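Local coordinates for peptide methionine sulfoxide reductase msrA/msrB (Neisseria meningitidis, PDB 3BQG), which probably reduces the S-epimer of methionine sulfoxide in peptides and proteins back to methionine through a redox-active cysteine, at residues D64-S67 / L68-L72. The protein carries 1 engineered substitution. Residues are numbered along the deposited sequence; the frame is centred on the assembly and turned at random.
Sequences DKLS and LDDIL
With chi1 at 67°, S67 holds OG between its own backbone N and carbonyl carbon, turned to the start of the helix, while D70, its CG set anti to the carbonyl carbon (chi1 -63°), swings the carboxylate back over S67. S67 OG accepts from D70 N at 3.2 Å, and D70 OD2 accepts from S67 N at 3.0 Å, nearly straight at the hydrogen, the N-H standing above the carboxylate plane, 51° out of it. Each side chain thus occupies the backbone N-H of the other residue, which should restrain the rotation of both. The helix proper starts with I71 N bonded to S67 O (3.1 Å). A carboxylate at this end would probably also interact favourably with the helix dipole. OD2 has a solvent side too: two waters lie within hydrogen-bonding distance, the nearer 2.7 Å from D70 OD2, and their approaches to K65 O are long and weak.

Beneath this polar clasp the contact is apolar. L66 CD1 meets I71 CD1 at 3.8 Å, the two side chains crossing at about a right angle, and L66 CD2 lies 4.0 Å from D70 CB. L66 and I71 both rest on Y61 of strand 54-62, and I71 continues onto I6 and L8 of strand 3-10. S67 and D70 form a classic capping box at the N terminus of helix 68-78, which follows strand 54-62 and packs on the central mixed sheet of the MsrA fold.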
# COMPACT_ATOMS: atom_id res chain seq x y z
N ASP A 64 -12.71 5.44 -14.04
CA ASP A 64 -14.14 5.40 -14.32
C ASP A 64 -14.87 4.32 -13.52
O ASP A 64 -16.10 4.28 -13.51
CB ASP A 64 -14.39 5.20 -15.82
CG ASP A 64 -14.05 6.43 -16.63
OD1 ASP A 64 -14.43 7.54 -16.19
OD2 ASP A 64 -13.42 6.30 -17.70
N LYS A 65 -14.13 3.46 -12.85
CA LYS A 65 -14.73 2.41 -12.04
C LYS A 65 -14.55 2.69 -10.55
O LYS A 65 -15.48 2.55 -9.76
CB LYS A 65 -14.11 1.04 -12.33
CG LYS A 65 -14.51 0.39 -13.64
CD LYS A 65 -14.15 -1.09 -13.60
CE LYS A 65 -14.43 -1.78 -14.92
NZ LYS A 65 -13.52 -1.28 -15.98
N LEU A 66 -13.33 3.07 -10.18
CA LEU A 66 -13.01 3.34 -8.78
C LEU A 66 -12.50 4.75 -8.53
O LEU A 66 -11.75 5.30 -9.33
CB LEU A 66 -11.95 2.34 -8.30
CG LEU A 66 -12.27 0.85 -8.41
CD1 LEU A 66 -11.01 0.03 -8.16
CD2 LEU A 66 -13.36 0.49 -7.41
N SER A 67 -12.91 5.32 -7.40
CA SER A 67 -12.48 6.65 -7.00
C SER A 67 -11.35 6.43 -5.99
O SER A 67 -11.18 5.33 -5.47
CB SER A 67 -13.63 7.40 -6.33
OG SER A 67 -13.98 6.80 -5.09
N LEU A 68 -10.58 7.48 -5.71
CA LEU A 68 -9.49 7.38 -4.74
C LEU A 68 -10.03 6.89 -3.40
O LEU A 68 -9.35 6.16 -2.68
CB LEU A 68 -8.80 8.73 -4.57
CG LEU A 68 -7.71 8.83 -3.49
CD1 LEU A 68 -6.67 7.72 -3.65
CD2 LEU A 68 -7.04 10.20 -3.59
N ASP A 69 -11.24 7.31 -3.05
CA ASP A 69 -11.82 6.88 -1.78
C ASP A 69 -12.08 5.39 -1.77
O ASP A 69 -11.82 4.72 -0.78
CB ASP A 69 -13.12 7.62 -1.48
CG ASP A 69 -13.69 7.22 -0.13
OD1 ASP A 69 -13.04 7.53 0.90
OD2 ASP A 69 -14.76 6.58 -0.09
N ASP A 70 -12.63 4.86 -2.87
CA ASP A 70 -12.89 3.43 -2.95
C ASP A 70 -11.58 2.71 -2.67
O ASP A 70 -11.53 1.77 -1.87
CB ASP A 70 -13.40 3.02 -4.34
CG ASP A 70 -14.72 3.66 -4.70
OD1 ASP A 70 -15.48 4.05 -3.79
OD2 ASP A 70 -15.00 3.77 -5.92
N ILE A 71 -10.51 3.15 -3.34
CA ILE A 71 -9.20 2.54 -3.16
C ILE A 71 -8.77 2.60 -1.69
O ILE A 71 -8.22 1.64 -1.15
CB ILE A 71 -8.12 3.24 -4.02
CG1 ILE A 71 -8.40 3.01 -5.51
CG2 ILE A 71 -6.73 2.73 -3.65
CD1 ILE A 71 -8.27 1.54 -5.94
N LEU A 72 -9.01 3.74 -1.05
CA LEU A 72 -8.63 3.89 0.35
C LEU A 72 -9.46 2.99 1.27
O LEU A 72 -8.94 2.46 2.26
CB LEU A 72 -8.75 5.36 0.78
CG LEU A 72 -7.77 6.31 0.09
CD1 LEU A 72 -7.93 7.72 0.64
CD2 LEU A 72 -6.34 5.82 0.30
O HOH W 1 -16.80 1.37 -6.85
O HOH W 2 -16.95 4.75 -7.52